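Local coordinates for magnesium and cobalt efflux protein CorC (Neisseria meningitidis serogroup B, PDB 3OI8), which probably takes part in magnesium and cobalt ion transport, the portion here including a pair of CBS domains that binds adenosine, at residues 91-96 / 101-106. Numbering follows the deposited sequence.
Sequences KDLLKY and EQFHLK
Tyr96 lays one face of its ring against the backbone of Phe103 and meets the ring of the same residue almost at a right angle. Phe103 CA stands over the middle of the tyrosine, 3.7 Å from the ring centroid and 13° off the normal, a CH-pi contact. The two rings form an offset edge-to-face pair with planes at 84° and centroids 5.4 Å apart: the edge of Phe103 is turned to the tyrosine face, its CD1 reaching Tyr96 CD2 at 3.6 Å. With CG anti to the backbone N (chi1 179°), the phenylalanine ring is carried past the tyrosine toward Leu93, whose CD2 methyl touches Phe103 CE1 at 3.8 Å. Leu105 N lies over one face of the Phe103 ring.

The polar contacts gather at the phenol end. Tyr96 OH comes within 3.4 Å of His104 N, while a water in the plane of the tyrosine ring lies 2.7 Å from Tyr96 OH and donates to Gln102 O at 3.3 Å, linking the hydroxyl through water to the backbone of 101-106. Within 91-96, Tyr96 N donates to Leu93 O, an i to i-3 bond of the 3-10 pattern, which helps to place Tyr96 relative to Leu93.

Around the pair, Ile59 and Ile62 of helix 59-69 pack on Phe103, and Ile108 touches Leu93 and Tyr96. Asp92 OD2 forms a salt bridge with Arg110, and Leu93 also meets Leu94 of the second subunit. The contact folds the loop back on itself across four intervening residues, setting the 3-10 segment after strand 84-89 against the lead-in to helix 105-108, beside helix 59-69. The side chain of Leu93 is about 12 Å from the bound adenosine, and segment 91-96 belongs to the first CBS domain of the pair.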
ATOM      1  N   LYS A  91       7.290  12.125  -3.768  1.00 28.46           N
ATOM      2  CA  LYS A  91       8.118  11.839  -4.933  1.00 33.17           C
ATOM      3  C   LYS A  91       7.827  12.743  -6.130  1.00 34.51           C
ATOM      4  O   LYS A  91       8.571  12.735  -7.101  1.00 30.64           O
ATOM      5  CB  LYS A  91       8.021  10.370  -5.335  1.00 28.41           C
ATOM      6  CG  LYS A  91       6.673   9.911  -5.846  1.00 37.89           C
ATOM      7  CD  LYS A  91       6.720   8.399  -6.117  1.00 48.53           C
ATOM      8  CE  LYS A  91       5.347   7.817  -6.455  1.00 56.20           C
ATOM      9  NZ  LYS A  91       4.882   8.192  -7.823  1.00 57.53           N
ATOM     10  N   ASP A  92       6.749  13.518  -6.070  1.00 27.26           N
ATOM     11  CA  ASP A  92       6.497  14.507  -7.118  1.00 26.30           C
ATOM     12  C   ASP A  92       7.464  15.680  -6.988  1.00 28.05           C
ATOM     13  O   ASP A  92       7.696  16.417  -7.951  1.00 28.33           O
ATOM     14  CB  ASP A  92       5.024  14.959  -7.119  1.00 25.44           C
ATOM     15  CG  ASP A  92       4.094  13.881  -7.666  1.00 40.75           C
ATOM     16  OD1 ASP A  92       4.604  12.974  -8.360  1.00 48.96           O
ATOM     17  OD2 ASP A  92       2.867  13.923  -7.409  1.00 35.02           O
ATOM     18  N   LEU A  93       8.050  15.838  -5.802  1.00 21.86           N
ATOM     19  CA  LEU A  93       9.043  16.885  -5.584  1.00 24.30           C
ATOM     20  C   LEU A  93      10.313  16.661  -6.432  1.00 25.47           C
ATOM     21  O   LEU A  93      11.049  17.605  -6.718  1.00 20.21           O
ATOM     22  CB  LEU A  93       9.426  16.975  -4.105  1.00 28.78           C
ATOM     23  CG  LEU A  93       8.420  17.611  -3.135  1.00 29.91           C
ATOM     24  CD1 LEU A  93       8.923  17.428  -1.712  1.00 19.69           C
ATOM     25  CD2 LEU A  93       8.242  19.092  -3.450  1.00 28.59           C
ATOM     26  N   LEU A  94      10.556  15.422  -6.838  1.00 27.43           N
ATOM     27  CA  LEU A  94      11.779  15.105  -7.568  1.00 23.24           C
ATOM     28  C   LEU A  94      11.770  15.762  -8.945  1.00 26.26           C
ATOM     29  O   LEU A  94      12.802  15.860  -9.605  1.00 27.28           O
ATOM     30  CB  LEU A  94      11.939  13.597  -7.720  1.00 26.26           C
ATOM     31  CG  LEU A  94      12.182  12.792  -6.445  1.00 24.83           C
ATOM     32  CD1 LEU A  94      12.157  11.312  -6.779  1.00 31.41           C
ATOM     33  CD2 LEU A  94      13.503  13.184  -5.799  1.00 27.03           C
ATOM     34  N   LYS A  95      10.594  16.189  -9.387  1.00 21.45           N
ATOM     35  CA  LYS A  95      10.490  16.915 -10.650  1.00 27.05           C
ATOM     36  C   LYS A  95      11.330  18.193 -10.607  1.00 22.56           C
ATOM     37  O   LYS A  95      11.646  18.777 -11.644  1.00 27.80           O
ATOM     38  CB  LYS A  95       9.022  17.260 -10.954  1.00 26.07           C
ATOM     39  CG  LYS A  95       8.124  16.038 -11.150  1.00 46.89           C
ATOM     40  CD  LYS A  95       6.672  16.437 -11.412  1.00 55.92           C
ATOM     41  CE  LYS A  95       5.730  15.235 -11.339  1.00 62.42           C
ATOM     42  NZ  LYS A  95       4.291  15.634 -11.160  1.00 61.89           N
ATOM     43  N   TYR A  96      11.680  18.636  -9.403  1.00 24.75           N
ATOM     44  CA  TYR A  96      12.399  19.897  -9.258  1.00 25.41           C
ATOM     45  C   TYR A  96      13.817  19.681  -8.749  1.00 25.45           C
ATOM     46  O   TYR A  96      14.443  20.601  -8.243  1.00 26.13           O
ATOM     47  CB  TYR A  96      11.637  20.851  -8.333  1.00 19.84           C
ATOM     48  CG  TYR A  96      10.365  21.365  -8.941  1.00 18.65           C
ATOM     49  CD1 TYR A  96      10.398  22.250 -10.013  1.00 19.35           C
ATOM     50  CD2 TYR A  96       9.124  20.968  -8.445  1.00 23.71           C
ATOM     51  CE1 TYR A  96       9.225  22.724 -10.577  1.00 18.25           C
ATOM     52  CE2 TYR A  96       7.949  21.428  -9.005  1.00 22.02           C
ATOM     53  CZ  TYR A  96       8.006  22.311 -10.066  1.00 31.14           C
ATOM     54  OH  TYR A  96       6.837  22.787 -10.618  1.00 32.10           O
ATOM     55  N   GLU A 101      14.609  26.343  -8.385  1.00 25.02           N
ATOM     56  CA  GLU A 101      14.209  27.730  -8.548  1.00 33.88           C
ATOM     57  C   GLU A 101      12.880  27.849  -9.291  1.00 36.05           C
ATOM     58  O   GLU A 101      12.196  28.872  -9.199  1.00 33.31           O
ATOM     59  CB  GLU A 101      15.331  28.551  -9.222  1.00 38.10           C
ATOM     60  CG  GLU A 101      15.584  28.263 -10.696  1.00 37.70           C
ATOM     61  CD  GLU A 101      16.318  26.949 -10.966  1.00 40.83           C
ATOM     62  OE1 GLU A 101      16.803  26.301 -10.012  1.00 37.84           O
ATOM     63  OE2 GLU A 101      16.421  26.571 -12.151  1.00 42.66           O
ATOM     64  N   GLN A 102      12.508  26.794 -10.014  1.00 28.05           N
ATOM     65  CA  GLN A 102      11.235  26.789 -10.735  1.00 25.95           C
ATOM     66  C   GLN A 102      10.072  26.155  -9.944  1.00 23.77           C
ATOM     67  O   GLN A 102       8.963  26.059 -10.455  1.00 26.02           O
ATOM     68  CB  GLN A 102      11.381  26.116 -12.105  1.00 28.31           C
ATOM     69  CG  GLN A 102      12.212  26.920 -13.107  1.00 36.70           C
ATOM     70  CD  GLN A 102      12.302  26.240 -14.460  1.00 32.43           C
ATOM     71  OE1 GLN A 102      12.702  25.086 -14.551  1.00 34.83           O
ATOM     72  NE2 GLN A 102      11.914  26.947 -15.516  1.00 36.75           N
ATOM     73  N   PHE A 103      10.322  25.762  -8.696  1.00 26.19           N
ATOM     74  CA  PHE A 103       9.288  25.142  -7.863  1.00 26.13           C
ATOM     75  C   PHE A 103       7.981  25.911  -7.903  1.00 28.71           C
ATOM     76  O   PHE A 103       7.951  27.135  -7.706  1.00 22.12           O
ATOM     77  CB  PHE A 103       9.757  24.987  -6.412  1.00 24.43           C
ATOM     78  CG  PHE A 103       8.722  24.371  -5.498  1.00 24.55           C
ATOM     79  CD1 PHE A 103       8.268  23.080  -5.710  1.00 30.68           C
ATOM     80  CD2 PHE A 103       8.212  25.081  -4.413  1.00 25.80           C
ATOM     81  CE1 PHE A 103       7.319  22.501  -4.858  1.00 30.88           C
ATOM     82  CE2 PHE A 103       7.259  24.511  -3.562  1.00 23.48           C
ATOM     83  CZ  PHE A 103       6.818  23.219  -3.787  1.00 30.62           C
ATOM     84  N   HIS A 104       6.896  25.181  -8.155  1.00 22.56           N
ATOM     85  CA  HIS A 104       5.562  25.773  -8.197  1.00 18.65           C
ATOM     86  C   HIS A 104       4.630  24.712  -7.635  1.00 21.32           C
ATOM     87  O   HIS A 104       4.266  23.767  -8.326  1.00 19.64           O
ATOM     88  CB  HIS A 104       5.184  26.166  -9.634  1.00 26.53           C
ATOM     89  CG  HIS A 104       3.860  26.860  -9.756  1.00 37.17           C
ATOM     90  ND1 HIS A 104       3.191  27.390  -8.672  1.00 43.30           N
ATOM     91  CD2 HIS A 104       3.087  27.120 -10.838  1.00 35.76           C
ATOM     92  CE1 HIS A 104       2.061  27.941  -9.081  1.00 38.62           C
ATOM     93  NE2 HIS A 104       1.972  27.789 -10.389  1.00 42.17           N
ATOM     94  N   LEU A 105       4.272  24.854  -6.363  1.00 13.16           N
ATOM     95  CA  LEU A 105       3.570  23.790  -5.673  1.00 19.55           C
ATOM     96  C   LEU A 105       2.280  23.418  -6.409  1.00 19.84           C
ATOM     97  O   LEU A 105       1.965  22.236  -6.541  1.00 20.36           O
ATOM     98  CB  LEU A 105       3.286  24.175  -4.216  1.00 22.98           C
ATOM     99  CG  LEU A 105       2.625  23.088  -3.353  1.00 25.37           C
ATOM    100  CD1 LEU A 105       3.321  21.739  -3.566  1.00 32.69           C
ATOM    101  CD2 LEU A 105       2.652  23.486  -1.869  1.00 24.96           C
ATOM    102  N   LYS A 106       1.544  24.420  -6.893  1.00 18.03           N
ATOM    103  CA  LYS A 106       0.292  24.161  -7.623  1.00 25.09           C
ATOM    104  C   LYS A 106       0.502  23.332  -8.897  1.00 26.63           C
ATOM    105  O   LYS A 106      -0.433  22.685  -9.384  1.00 21.52           O
ATOM    106  CB  LYS A 106      -0.414  25.463  -7.997  1.00 33.76           C
ATOM    107  CG  LYS A 106      -0.771  26.356  -6.820  1.00 52.69           C
ATOM    108  CD  LYS A 106      -2.095  25.976  -6.178  1.00 58.48           C
ATOM    109  CE  LYS A 106      -2.436  26.950  -5.045  1.00 61.32           C
ATOM    110  NZ  LYS A 106      -2.307  28.376  -5.487  1.00 58.95           N
TER
HETATM  111  O   HOH W   1       7.143  24.461 -12.659  1.00 40.12           O